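Long-range contacts in putative alpha-L-fucosidase (Bacteroides thetaiotaomicron, PDB 3EYP), which probably hydrolyses alpha-L-fucosidic bonds as a glycoside hydrolase of family 29, with a TIM barrel joined to an F5/8 type C domain: residues K119-H127 and K159-A170; E215-T223 and K416-I424. One frame throughout, in Å; residues are numbered along the deposited sequence. Where two conformers were deposited one is given.

Contact 1. Residues K119-H127 and K159-A170; sequences KAGIYLGPH and KIWETWWDGAGA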
ATOM      1  N   LYS A 119       1.670   1.086  13.581  1.00 42.25           N
ATOM      2  CA  LYS A 119       1.999  -0.311  13.387  1.00 41.83           C
ATOM      3  C   LYS A 119       3.385  -0.462  12.761  1.00 40.78           C
ATOM      4  O   LYS A 119       3.656   0.066  11.686  1.00 41.15           O
ATOM      5  CB  LYS A 119       0.934  -1.025  12.510  1.00 42.41           C
ATOM      6  CG  LYS A 119      -0.509  -0.928  13.071  1.00 42.11           C
ATOM      7  CD  LYS A 119      -1.580  -1.164  11.939  1.00 43.37           C
ATOM      8  CE  LYS A 119      -2.837  -1.772  12.551  1.00 41.71           C
ATOM      9  NZ  LYS A 119      -4.038  -1.694  11.709  1.00 38.19           N
ATOM     10  N   ALA A 120       4.202  -1.277  13.405  1.00 39.02           N
ATOM     11  CA  ALA A 120       5.611  -1.509  12.985  1.00 39.09           C
ATOM     12  C   ALA A 120       5.704  -2.660  12.012  1.00 38.13           C
ATOM     13  O   ALA A 120       5.011  -3.666  12.127  1.00 39.40           O
ATOM     14  CB  ALA A 120       6.528  -1.799  14.191  1.00 38.40           C
ATOM     15  N   GLY A 121       6.555  -2.473  11.027  1.00 37.27           N
ATOM     16  CA  GLY A 121       6.915  -3.547  10.115  1.00 37.30           C
ATOM     17  C   GLY A 121       8.406  -3.586   9.856  1.00 37.83           C
ATOM     18  O   GLY A 121       9.147  -2.633  10.133  1.00 37.52           O
ATOM     19  N   ILE A 122       8.805  -4.710   9.308  1.00 37.88           N
ATOM     20  CA  ILE A 122      10.177  -5.062   9.053  1.00 37.24           C
ATOM     21  C   ILE A 122      10.469  -5.550   7.634  1.00 38.37           C
ATOM     22  O   ILE A 122       9.805  -6.446   7.082  1.00 39.68           O
ATOM     23  CB  ILE A 122      10.619  -6.213   9.989  1.00 38.07           C
ATOM     24  CG1 ILE A 122      10.542  -5.832  11.492  1.00 38.94           C
ATOM     25  CG2 ILE A 122      11.979  -6.639   9.658  1.00 36.42           C
ATOM     26  CD1 ILE A 122      11.486  -4.603  11.888  1.00 37.67           C
ATOM     27  N   TYR A 123      11.451  -4.898   7.043  1.00 36.72           N
ATOM     28  CA  TYR A 123      12.078  -5.322   5.768  1.00 37.26           C
ATOM     29  C   TYR A 123      13.412  -6.005   6.154  1.00 37.96           C
ATOM     30  O   TYR A 123      14.290  -5.396   6.764  1.00 37.65           O
ATOM     31  CB  TYR A 123      12.261  -4.091   4.872  1.00 37.02           C
ATOM     32  CG  TYR A 123      13.061  -4.258   3.578  1.00 37.90           C
ATOM     33  CD1 TYR A 123      12.500  -3.903   2.363  1.00 39.57           C
ATOM     34  CD2 TYR A 123      14.359  -4.765   3.576  1.00 37.57           C
ATOM     35  CE1 TYR A 123      13.206  -4.009   1.189  1.00 39.34           C
ATOM     36  CE2 TYR A 123      15.068  -4.913   2.399  1.00 36.90           C
ATOM     37  CZ  TYR A 123      14.488  -4.511   1.195  1.00 39.57           C
ATOM     38  OH  TYR A 123      15.185  -4.642  -0.000  1.00 39.06           O
ATOM     39  N   LEU A 124      13.494  -7.278   5.842  1.00 38.50           N
ATOM     40  CA  LEU A 124      14.694  -8.124   6.110  1.00 38.20           C
ATOM     41  C   LEU A 124      15.089  -8.842   4.823  1.00 39.26           C
ATOM     42  O   LEU A 124      14.486  -9.822   4.442  1.00 39.28           O
ATOM     43  CB  LEU A 124      14.411  -9.151   7.198  1.00 39.48           C
ATOM     44  CG  LEU A 124      15.553 -10.019   7.748  1.00 36.59           C
ATOM     45  CD1 LEU A 124      16.623  -9.138   8.479  1.00 35.85           C
ATOM     46  CD2 LEU A 124      14.989 -11.063   8.636  1.00 39.03           C
ATOM     47  N   GLY A 125      16.115  -8.278   4.177  1.00 39.06           N
ATOM     48  CA  GLY A 125      16.505  -8.560   2.798  1.00 38.71           C
ATOM     49  C   GLY A 125      16.813 -10.015   2.517  1.00 39.33           C
ATOM     50  O   GLY A 125      17.741 -10.567   3.088  1.00 37.26           O
ATOM     51  N   PRO A 126      15.989 -10.698   1.675  1.00 38.44           N
ATOM     52  CA  PRO A 126      16.376 -12.083   1.403  1.00 37.88           C
ATOM     53  C   PRO A 126      17.722 -12.308   0.753  1.00 37.73           C
ATOM     54  O   PRO A 126      18.470 -13.173   1.187  1.00 36.97           O
ATOM     55  CB  PRO A 126      15.239 -12.631   0.542  1.00 39.51           C
ATOM     56  CG  PRO A 126      14.071 -11.794   0.896  1.00 37.91           C
ATOM     57  CD  PRO A 126      14.603 -10.415   1.272  1.00 40.08           C
ATOM     58  N   HIS A 127      18.013 -11.583  -0.314  1.00 37.65           N
ATOM     59  CA  HIS A 127      19.332 -11.640  -0.933  1.00 37.66           C
ATOM     60  C   HIS A 127      20.285 -10.827  -0.039  1.00 37.15           C
ATOM     61  O   HIS A 127      19.992  -9.699   0.351  1.00 37.61           O
ATOM     62  CB  HIS A 127      19.356 -11.105  -2.361  1.00 37.63           C
ATOM     63  CG  HIS A 127      20.717 -11.089  -2.986  1.00 37.24           C
ATOM     64  ND1 HIS A 127      21.475 -12.230  -3.196  1.00 39.11           N
ATOM     65  CD2 HIS A 127      21.442 -10.064  -3.487  1.00 35.80           C
ATOM     66  CE1 HIS A 127      22.603 -11.905  -3.801  1.00 37.93           C
ATOM     67  NE2 HIS A 127      22.621 -10.591  -3.960  1.00 37.42           N
ATOM     68  N   LYS A 159       4.923  -6.194  18.491  1.00 40.34           N
ATOM     69  CA  LYS A 159       3.979  -6.761  17.474  1.00 41.27           C
ATOM     70  C   LYS A 159       4.425  -6.257  16.127  1.00 39.59           C
ATOM     71  O   LYS A 159       4.723  -5.069  15.966  1.00 40.31           O
ATOM     72  CB  LYS A 159       2.517  -6.308  17.677  1.00 41.79           C
ATOM     73  CG  LYS A 159       1.569  -7.036  16.704  1.00 43.32           C
ATOM     74  CD  LYS A 159       0.087  -6.867  17.042  1.00 46.13           C
ATOM     75  CE  LYS A 159      -0.727  -7.844  16.255  1.00 45.92           C
ATOM     76  NZ  LYS A 159      -2.126  -7.831  16.630  1.00 48.00           N
ATOM     77  N   ILE A 160       4.502  -7.172  15.183  1.00 39.79           N
ATOM     78  CA  ILE A 160       4.977  -6.868  13.833  1.00 39.26           C
ATOM     79  C   ILE A 160       3.799  -7.092  12.852  1.00 39.65           C
ATOM     80  O   ILE A 160       3.197  -8.182  12.815  1.00 39.16           O
ATOM     81  CB  ILE A 160       6.201  -7.745  13.460  1.00 39.63           C
ATOM     82  CG1 ILE A 160       7.395  -7.637  14.445  1.00 40.11           C
ATOM     83  CG2 ILE A 160       6.711  -7.447  11.952  1.00 37.13           C
ATOM     84  CD1 ILE A 160       8.084  -6.325  14.531  1.00 37.20           C
ATOM     85  N   TRP A 161       3.487  -6.045  12.070  1.00 39.50           N
ATOM     86  CA  TRP A 161       2.296  -6.053  11.198  1.00 40.58           C
ATOM     87  C   TRP A 161       2.575  -6.248   9.700  1.00 40.29           C
ATOM     88  O   TRP A 161       1.662  -6.490   8.908  1.00 41.38           O
ATOM     89  CB  TRP A 161       1.491  -4.769  11.379  1.00 40.56           C
ATOM     90  CG  TRP A 161       0.937  -4.528  12.719  1.00 40.66           C
ATOM     91  CD1 TRP A 161       1.559  -3.901  13.765  1.00 38.39           C
ATOM     92  CD2 TRP A 161      -0.401  -4.780  13.123  1.00 41.17           C
ATOM     93  NE1 TRP A 161       0.685  -3.789  14.818  1.00 41.52           N
ATOM     94  CE2 TRP A 161      -0.528  -4.325  14.445  1.00 41.60           C
ATOM     95  CE3 TRP A 161      -1.515  -5.359  12.491  1.00 40.97           C
ATOM     96  CZ2 TRP A 161      -1.719  -4.440  15.152  1.00 43.30           C
ATOM     97  CZ3 TRP A 161      -2.697  -5.478  13.207  1.00 46.34           C
ATOM     98  CH2 TRP A 161      -2.788  -5.026  14.519  1.00 42.15           C
ATOM     99  N   GLU A 162       3.835  -6.144   9.337  1.00 39.64           N
ATOM    100  CA  GLU A 162       4.290  -6.510   7.972  1.00 38.36           C
ATOM    101  C   GLU A 162       5.714  -6.972   7.955  1.00 39.01           C
ATOM    102  O   GLU A 162       6.574  -6.394   8.620  1.00 38.05           O
ATOM    103  CB  GLU A 162       4.142  -5.350   6.996  1.00 39.35           C
ATOM    104  CG  GLU A 162       4.293  -5.743   5.534  1.00 36.89           C
ATOM    105  CD  GLU A 162       3.390  -4.964   4.580  1.00 42.54           C
ATOM    106  OE1 GLU A 162       2.359  -4.414   5.059  1.00 42.17           O
ATOM    107  OE2 GLU A 162       3.763  -4.872   3.362  1.00 38.39           O
ATOM    108  N   THR A 163       5.939  -8.044   7.195  1.00 39.04           N
ATOM    109  CA  THR A 163       7.312  -8.515   6.864  1.00 39.85           C
ATOM    110  C   THR A 163       7.434  -8.441   5.368  1.00 39.76           C
ATOM    111  O   THR A 163       6.557  -8.895   4.647  1.00 40.93           O
ATOM    112  CB  THR A 163       7.561  -9.963   7.362  1.00 39.76           C
ATOM    113  OG1 THR A 163       7.602  -9.980   8.786  1.00 43.31           O
ATOM    114  CG2 THR A 163       8.861 -10.528   6.883  1.00 41.39           C
ATOM    115  N   TRP A 164       8.507  -7.816   4.909  1.00 38.86           N
ATOM    116  CA  TRP A 164       8.706  -7.521   3.478  1.00 38.90           C
ATOM    117  C   TRP A 164       9.860  -8.327   2.936  1.00 39.30           C
ATOM    118  O   TRP A 164      11.005  -8.214   3.427  1.00 39.81           O
ATOM    119  CB  TRP A 164       9.007  -6.067   3.285  1.00 38.91           C
ATOM    120  CG  TRP A 164       8.283  -5.345   2.222  1.00 40.48           C
ATOM    121  CD1 TRP A 164       7.025  -4.849   2.281  1.00 42.81           C
ATOM    122  CD2 TRP A 164       8.800  -4.971   0.949  1.00 41.23           C
ATOM    123  NE1 TRP A 164       6.700  -4.232   1.102  1.00 40.23           N
ATOM    124  CE2 TRP A 164       7.785  -4.260   0.278  1.00 38.57           C
ATOM    125  CE3 TRP A 164      10.023  -5.178   0.304  1.00 42.20           C
ATOM    126  CZ2 TRP A 164       7.960  -3.729  -1.008  1.00 37.87           C
ATOM    127  CZ3 TRP A 164      10.185  -4.659  -0.974  1.00 41.68           C
ATOM    128  CH2 TRP A 164       9.156  -3.927  -1.594  1.00 41.32           C
ATOM    129  N   TRP A 165       9.567  -9.078   1.871  1.00 39.83           N
ATOM    130  CA  TRP A 165      10.594  -9.888   1.187  1.00 40.09           C
ATOM    131  C   TRP A 165      10.813  -9.358  -0.216  1.00 39.92           C
ATOM    132  O   TRP A 165      10.026  -9.640  -1.122  1.00 38.26           O
ATOM    133  CB  TRP A 165      10.233 -11.367   1.128  1.00 39.74           C
ATOM    134  CG  TRP A 165      10.294 -12.083   2.457  1.00 41.15           C
ATOM    135  CD1 TRP A 165      11.075 -11.755   3.504  1.00 39.17           C
ATOM    136  CD2 TRP A 165       9.548 -13.243   2.860  1.00 39.86           C
ATOM    137  NE1 TRP A 165      10.885 -12.613   4.532  1.00 41.32           N
ATOM    138  CE2 TRP A 165       9.922 -13.530   4.189  1.00 42.33           C
ATOM    139  CE3 TRP A 165       8.603 -14.060   2.234  1.00 41.87           C
ATOM    140  CZ2 TRP A 165       9.415 -14.626   4.899  1.00 40.36           C
ATOM    141  CZ3 TRP A 165       8.064 -15.126   2.945  1.00 41.56           C
ATOM    142  CH2 TRP A 165       8.502 -15.431   4.256  1.00 39.54           C
ATOM    143  N   ASP A 166      11.863  -8.559  -0.365  1.00 39.38           N
ATOM    144  CA  ASP A 166      12.254  -7.994  -1.672  1.00 40.19           C
ATOM    145  C   ASP A 166      12.687  -9.126  -2.573  1.00 40.24           C
ATOM    146  O   ASP A 166      13.423 -10.030  -2.166  1.00 40.11           O
ATOM    147  CB  ASP A 166      13.392  -6.991  -1.504  1.00 39.58           C
ATOM    148  CG  ASP A 166      13.573  -6.033  -2.646  1.00 40.63           C
ATOM    149  OD1 ASP A 166      13.421  -6.378  -3.842  1.00 43.53           O
ATOM    150  OD2 ASP A 166      14.019  -4.911  -2.355  1.00 42.35           O
ATOM    151  N   GLY A 167      12.247  -9.068  -3.818  1.00 41.28           N
ATOM    152  CA  GLY A 167      12.634 -10.088  -4.793  1.00 40.84           C
ATOM    153  C   GLY A 167      13.969  -9.865  -5.500  1.00 40.78           C
ATOM    154  O   GLY A 167      14.548 -10.791  -6.107  1.00 40.32           O
ATOM    155  N   ALA A 168      14.469  -8.653  -5.397  1.00 41.60           N
ATOM    156  CA  ALA A 168      15.745  -8.297  -6.083  1.00 41.17           C
ATOM    157  C   ALA A 168      16.865  -9.230  -5.643  1.00 42.53           C
ATOM    158  O   ALA A 168      17.162  -9.389  -4.452  1.00 42.30           O
ATOM    159  CB  ALA A 168      16.145  -6.877  -5.816  1.00 41.35           C
ATOM    160  N   GLY A 169      17.456  -9.835  -6.638  1.00 42.40           N
ATOM    161  CA  GLY A 169      18.497 -10.843  -6.477  1.00 43.41           C
ATOM    162  C   GLY A 169      18.205 -12.129  -5.762  1.00 43.28           C
ATOM    163  O   GLY A 169      19.134 -12.861  -5.452  1.00 43.91           O
ATOM    164  N   ALA A 170      16.928 -12.427  -5.528  1.00 43.29           N
ATOM    165  CA  ALA A 170      16.505 -13.556  -4.682  1.00 43.64           C
ATOM    166  C   ALA A 170      16.238 -14.872  -5.419  1.00 44.90           C
ATOM    167  O   ALA A 170      15.631 -15.784  -4.908  1.00 45.22           O
ATOM    168  CB  ALA A 170      15.242 -13.170  -3.847  1.00 43.75           C
TER
HETATM  169  O   HOH W   1       3.336  -2.571  15.877  1.00 40.33           O
HETATM  170  O   HOH W   2      16.212  -9.799  -2.006  1.00 35.19           O
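Ile122 and Trp164 are bonded across strands 119-124 and 162-164, neighbouring parallel strands of the TIM barrel joined by a beta-alpha-beta crossover through helix 139-155. Donors alternate between the strands: Trp161 N gives to Ala120 O, and Ile122 N to Glu162 O at 2.9 Å. Trp164 N then gives to Ile122 O. Ile122 and Thr163 face the outer helices, whereas Tyr123 and Trp164 share the other face. Their rings are nearly parallel (17°) but slid apart, so they barely overlap and touch at Tyr123 CD1 and Trp164 CE3, 3.5 Å apart.

At the N-terminal end the extended Lys119 chain crosses one face of Trp161, bringing Lys119 NZ 4.5 Å from the centroid of the six-membered ring in a cation-pi contact; the same ammonium pairs with Glu16. At the C-terminal end Tyr123 OH donates to the anti side of Asp166 OD2 (2.6 Å), ring and carboxylate planes nearly perpendicular. Asp166 OD1 takes Ala168 N from above its plane in an Asx turn.

Turned by CG lying anti to N (chi1 -161°), the carboxylate is held by its own loop and by Tyr123 where TIM-barrel active sites lie; glycerol on both oxygens, probably from the crystallisation liquor, is consistent with a pocket there.

Contact 2. Residues E215-T223 and K416-I424; sequences EAGDPCWAT and KQAIGHKWI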
ATOM      1  N   GLU A 215       2.381   3.411  -9.850  1.00 42.21           N
ATOM      2  CA  GLU A 215       1.258   3.234 -10.775  0.50 42.14           C
ATOM      3  C   GLU A 215       0.764   1.797 -10.831  1.00 41.73           C
ATOM      4  O   GLU A 215       1.290   0.971 -11.564  1.00 40.66           O
ATOM      5  CB  GLU A 215       1.672   3.642 -12.193  0.50 42.80           C
ATOM      6  CG  GLU A 215       2.101   5.099 -12.395  0.50 44.15           C
ATOM      7  CD  GLU A 215       2.598   5.321 -13.807  0.50 44.98           C
ATOM      8  OE1 GLU A 215       2.113   4.583 -14.687  0.50 47.87           O
ATOM      9  OE2 GLU A 215       3.460   6.199 -14.036  0.50 41.91           O
ATOM     10  N   ALA A 216      -0.249   1.501 -10.051  1.00 42.07           N
ATOM     11  CA  ALA A 216      -0.952   0.229 -10.194  1.00 40.51           C
ATOM     12  C   ALA A 216      -1.808   0.296 -11.507  1.00 41.00           C
ATOM     13  O   ALA A 216      -2.079   1.384 -12.040  1.00 41.90           O
ATOM     14  CB  ALA A 216      -1.810  -0.013  -8.972  1.00 40.02           C
ATOM     15  N   GLY A 217      -2.242  -0.855 -12.008  1.00 40.87           N
ATOM     16  CA  GLY A 217      -2.982  -0.918 -13.242  1.00 41.42           C
ATOM     17  C   GLY A 217      -4.395  -0.386 -13.170  1.00 41.97           C
ATOM     18  O   GLY A 217      -4.983  -0.184 -12.072  1.00 41.77           O
ATOM     19  N   ASP A 218      -4.952  -0.186 -14.359  1.00 40.81           N
ATOM     20  CA  ASP A 218      -6.401   0.096 -14.477  1.00 40.32           C
ATOM     21  C   ASP A 218      -6.908  -0.889 -15.529  1.00 41.43           C
ATOM     22  O   ASP A 218      -6.613  -0.752 -16.718  1.00 41.58           O
ATOM     23  CB  ASP A 218      -6.623   1.557 -14.836  1.00 40.78           C
ATOM     24  CG  ASP A 218      -8.055   1.924 -14.974  1.00 40.47           C
ATOM     25  OD1 ASP A 218      -8.327   3.113 -15.238  1.00 41.40           O
ATOM     26  OD2 ASP A 218      -8.920   1.039 -14.880  1.00 44.00           O
ATOM     27  N   PRO A 219      -7.611  -1.940 -15.109  1.00 41.37           N
ATOM     28  CA  PRO A 219      -7.997  -2.253 -13.753  1.00 41.48           C
ATOM     29  C   PRO A 219      -6.837  -2.827 -12.967  1.00 41.46           C
ATOM     30  O   PRO A 219      -5.799  -3.182 -13.508  1.00 40.85           O
ATOM     31  CB  PRO A 219      -9.046  -3.344 -13.926  1.00 40.51           C
ATOM     32  CG  PRO A 219      -8.584  -4.039 -15.210  1.00 44.00           C
ATOM     33  CD  PRO A 219      -8.109  -2.939 -16.077  1.00 42.23           C
ATOM     34  N   CYS A 220      -7.073  -2.913 -11.668  1.00 41.26           N
ATOM     35  CA  CYS A 220      -6.195  -3.630 -10.789  1.00 41.30           C
ATOM     36  C   CYS A 220      -7.044  -4.518  -9.883  1.00 41.74           C
ATOM     37  O   CYS A 220      -7.632  -4.047  -8.934  1.00 43.76           O
ATOM     38  CB  CYS A 220      -5.349  -2.635  -9.962  1.00 40.60           C
ATOM     39  SG  CYS A 220      -4.178  -3.467  -8.846  1.00 41.47           S
ATOM     40  N   TRP A 221      -7.054  -5.808 -10.171  1.00 41.24           N
ATOM     41  CA  TRP A 221      -7.789  -6.780  -9.354  1.00 41.24           C
ATOM     42  C   TRP A 221      -6.946  -7.249  -8.179  1.00 41.38           C
ATOM     43  O   TRP A 221      -5.692  -7.260  -8.239  1.00 39.08           O
ATOM     44  CB  TRP A 221      -8.240  -7.991 -10.179  1.00 42.19           C
ATOM     45  CG  TRP A 221      -8.875  -7.624 -11.466  1.00 42.65           C
ATOM     46  CD1 TRP A 221      -8.266  -7.599 -12.680  1.00 39.75           C
ATOM     47  CD2 TRP A 221     -10.220  -7.162 -11.681  1.00 43.89           C
ATOM     48  NE1 TRP A 221      -9.149  -7.176 -13.635  1.00 43.94           N
ATOM     49  CE2 TRP A 221     -10.355  -6.917 -13.060  1.00 41.48           C
ATOM     50  CE3 TRP A 221     -11.329  -6.966 -10.858  1.00 44.11           C
ATOM     51  CZ2 TRP A 221     -11.541  -6.446 -13.623  1.00 44.28           C
ATOM     52  CZ3 TRP A 221     -12.526  -6.503 -11.436  1.00 42.80           C
ATOM     53  CH2 TRP A 221     -12.616  -6.260 -12.788  1.00 43.20           C
ATOM     54  N   ALA A 222      -7.640  -7.631  -7.101  1.00 40.63           N
ATOM     55  CA  ALA A 222      -6.950  -8.083  -5.913  1.00 39.15           C
ATOM     56  C   ALA A 222      -6.453  -9.487  -6.131  1.00 38.06           C
ATOM     57  O   ALA A 222      -5.577  -9.977  -5.405  1.00 37.99           O
ATOM     58  CB  ALA A 222      -7.864  -8.030  -4.693  1.00 38.63           C
ATOM     59  N   THR A 223      -7.132 -10.165  -7.052  1.00 38.63           N
ATOM     60  CA  THR A 223      -6.789 -11.515  -7.494  1.00 38.83           C
ATOM     61  C   THR A 223      -5.829 -11.518  -8.674  1.00 38.85           C
ATOM     62  O   THR A 223      -5.850 -10.630  -9.556  1.00 38.57           O
ATOM     63  CB  THR A 223      -8.076 -12.338  -7.920  1.00 39.56           C
ATOM     64  OG1 THR A 223      -8.890 -11.582  -8.853  1.00 39.16           O
ATOM     65  CG2 THR A 223      -8.896 -12.708  -6.714  1.00 36.56           C
ATOM     66  N   LYS A 416     -15.633   1.752 -16.914  1.00 45.81           N
ATOM     67  CA  LYS A 416     -14.634   1.362 -15.929  1.00 45.72           C
ATOM     68  C   LYS A 416     -14.879  -0.077 -15.535  1.00 45.44           C
ATOM     69  O   LYS A 416     -15.949  -0.616 -15.723  1.00 45.01           O
ATOM     70  CB  LYS A 416     -14.638   2.277 -14.716  1.00 44.99           C
ATOM     71  CG  LYS A 416     -14.359   3.743 -15.026  1.00 44.93           C
ATOM     72  CD  LYS A 416     -13.224   3.900 -15.925  1.00 46.00           C
ATOM     73  CE  LYS A 416     -11.895   3.777 -15.225  1.00 45.86           C
ATOM     74  NZ  LYS A 416     -10.778   3.636 -16.244  1.00 42.70           N
ATOM     75  N   GLN A 417     -13.839  -0.737 -15.054  1.00 45.02           N
ATOM     76  CA  GLN A 417     -13.971  -2.162 -14.743  1.00 44.49           C
ATOM     77  C   GLN A 417     -14.001  -2.517 -13.252  1.00 44.21           C
ATOM     78  O   GLN A 417     -15.072  -2.811 -12.710  1.00 44.71           O
ATOM     79  CB  GLN A 417     -12.892  -2.929 -15.442  1.00 44.67           C
ATOM     80  CG  GLN A 417     -13.001  -2.926 -16.927  1.00 45.33           C
ATOM     81  CD  GLN A 417     -11.876  -3.740 -17.531  1.00 48.31           C
ATOM     82  OE1 GLN A 417     -11.735  -4.942 -17.281  1.00 53.33           O
ATOM     83  NE2 GLN A 417     -11.072  -3.100 -18.299  1.00 53.32           N
ATOM     84  N   ALA A 418     -12.833  -2.455 -12.597  1.00 42.20           N
ATOM     85  CA  ALA A 418     -12.754  -2.770 -11.134  1.00 41.08           C
ATOM     86  C   ALA A 418     -13.266  -1.664 -10.264  1.00 41.27           C
ATOM     87  O   ALA A 418     -13.234  -0.475 -10.600  1.00 41.77           O
ATOM     88  CB  ALA A 418     -11.297  -3.121 -10.692  1.00 41.15           C
ATOM     89  N   ILE A 419     -13.737  -2.110  -9.108  1.00 41.64           N
ATOM     90  CA  ILE A 419     -13.942  -1.262  -7.984  1.00 41.80           C
ATOM     91  C   ILE A 419     -13.068  -1.662  -6.816  1.00 41.91           C
ATOM     92  O   ILE A 419     -12.162  -0.935  -6.423  1.00 43.42           O
ATOM     93  CB  ILE A 419     -15.401  -1.195  -7.522  1.00 42.82           C
ATOM     94  CG1 ILE A 419     -16.323  -0.691  -8.658  1.00 41.79           C
ATOM     95  CG2 ILE A 419     -15.458  -0.238  -6.366  1.00 38.40           C
ATOM     96  CD1 ILE A 419     -17.854  -0.696  -8.320  1.00 43.25           C
ATOM     97  N   GLY A 420     -13.346  -2.822  -6.281  1.00 41.13           N
ATOM     98  CA  GLY A 420     -12.674  -3.267  -5.075  1.00 41.58           C
ATOM     99  C   GLY A 420     -12.742  -2.297  -3.895  1.00 41.35           C
ATOM    100  O   GLY A 420     -13.778  -1.680  -3.575  1.00 41.18           O
ATOM    101  N   HIS A 421     -11.592  -2.133  -3.263  1.00 40.38           N
ATOM    102  CA  HIS A 421     -11.502  -1.373  -2.010  1.00 40.62           C
ATOM    103  C   HIS A 421     -11.862   0.052  -2.178  1.00 40.00           C
ATOM    104  O   HIS A 421     -12.558   0.676  -1.370  1.00 39.11           O
ATOM    105  CB  HIS A 421     -10.056  -1.486  -1.389  1.00 40.80           C
ATOM    106  CG  HIS A 421      -9.906  -0.728  -0.117  1.00 41.17           C
ATOM    107  ND1 HIS A 421      -9.089   0.375  -0.010  1.00 41.73           N
ATOM    108  CD2 HIS A 421     -10.487  -0.892   1.100  1.00 42.05           C
ATOM    109  CE1 HIS A 421      -9.154   0.846   1.226  1.00 45.36           C
ATOM    110  NE2 HIS A 421      -9.978   0.087   1.919  1.00 45.69           N
ATOM    111  N   LYS A 422     -11.360   0.599  -3.249  1.00 40.69           N
ATOM    112  CA  LYS A 422     -11.535   2.023  -3.539  1.00 41.19           C
ATOM    113  C   LYS A 422     -11.102   2.249  -4.978  1.00 40.90           C
ATOM    114  O   LYS A 422     -10.142   1.644  -5.444  1.00 40.41           O
ATOM    115  CB  LYS A 422     -10.674   2.885  -2.614  1.00 40.92           C
ATOM    116  CG  LYS A 422     -10.990   4.385  -2.687  1.00 42.41           C
ATOM    117  CD  LYS A 422      -9.936   5.217  -1.845  1.00 44.06           C
ATOM    118  CE  LYS A 422      -9.892   4.747  -0.465  1.00 47.38           C
ATOM    119  NZ  LYS A 422     -10.913   5.407   0.439  1.00 46.85           N
ATOM    120  N   TRP A 423     -11.895   3.057  -5.685  1.00 40.23           N
ATOM    121  CA  TRP A 423     -11.523   3.501  -7.000  1.00 39.63           C
ATOM    122  C   TRP A 423     -11.842   4.974  -7.092  1.00 40.42           C
ATOM    123  O   TRP A 423     -12.980   5.397  -6.807  1.00 39.99           O
ATOM    124  CB  TRP A 423     -12.207   2.699  -8.130  1.00 41.09           C
ATOM    125  CG  TRP A 423     -11.342   2.710  -9.329  1.00 39.15           C
ATOM    126  CD1 TRP A 423     -11.228   3.705 -10.237  1.00 40.74           C
ATOM    127  CD2 TRP A 423     -10.366   1.747  -9.652  1.00 37.86           C
ATOM    128  NE1 TRP A 423     -10.258   3.393 -11.180  1.00 41.12           N
ATOM    129  CE2 TRP A 423      -9.707   2.187 -10.828  1.00 40.18           C
ATOM    130  CE3 TRP A 423      -9.969   0.550  -9.073  1.00 39.63           C
ATOM    131  CZ2 TRP A 423      -8.685   1.474 -11.408  1.00 40.09           C
ATOM    132  CZ3 TRP A 423      -8.948  -0.207  -9.721  1.00 39.71           C
ATOM    133  CH2 TRP A 423      -8.315   0.284 -10.828  1.00 41.79           C
ATOM    134  N   ILE A 424     -10.816   5.757  -7.415  1.00 39.74           N
ATOM    135  CA  ILE A 424     -10.998   7.216  -7.587  1.00 40.91           C
ATOM    136  C   ILE A 424     -10.907   7.566  -9.037  1.00 41.99           C
ATOM    137  O   ILE A 424     -10.088   7.007  -9.775  1.00 43.47           O
ATOM    138  CB  ILE A 424      -9.890   8.003  -6.812  1.00 39.62           C
ATOM    139  CG1 ILE A 424     -10.032   7.772  -5.283  1.00 40.81           C
ATOM    140  CG2 ILE A 424      -9.870   9.526  -7.233  1.00 42.99           C
ATOM    141  CD1 ILE A 424      -8.811   8.228  -4.459  1.00 39.36           C
TER
HETATM  142  O   HOH W   3     -10.935  -0.068 -13.468  1.00 51.18           O
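Asp218 and Lys416 meet in a salt bridge between two loops, one from the TIM barrel and one leading into strand 423-432 of the F5/8 type C domain, so this is an interdomain contact. Among the polar interactions, Lys416 NZ approaches the syn lone pair of Asp218 OD1 at 2.7 Å. The lysine chain gets there by bending at chi2 (-46°) and chi3 (-79°), which folds the ammonium back toward the barrel loop. Water 3 donates to the other oxygen, Asp218 OD2 (2.7 Å), and weakly links it to Gln417 N. Replacing the aspartate by an alanine removes the carboxylate, which is likely to leave the Lys416 ammonium without this charged mate and water 3 without this acceptor.

The apolar part centres on two tryptophans, one from each domain. Ala418 CB sits over a face of Trp221, 3.9 Å from the centroid of the six-membered ring in a CH-pi contact; Pro219, which follows a cis peptide bond, lays CB on that same face and touches Ala418 CB (3.9 Å). Trp423 instead presents its edge, CH2 lying 3.6 Å from Gly217 O and 3.5 Å from Cys220 N.

Nearby, Asn289 bonds both Cys220 O and His421 N, tying the loops at the backbone level. A salt bridge with a water-bridged carboxylate thus lies beside buried apolar and aromatic contacts, so the loops are joined by both kinds of interaction.

The two contacts are both largely buried, yet they join different kinds of element. Contact 1 lies within one domain, between adjacent strands of the barrel; its backbone ladder sets the register, and side chains pack on both faces. Contact 2 couples two domains through loops far apart in sequence, with a salt bridge, ring contacts and a weakly held water link instead of a backbone ladder. Aromatic groups serve both: a slid-apart, nearly parallel ring pair and a cation-pi contact in contact 1, a methyl over a ring face and a ring edge against backbone in contact 2. Their centres are 25 Å apart on opposite sides of the chain's centre, and they do not touch.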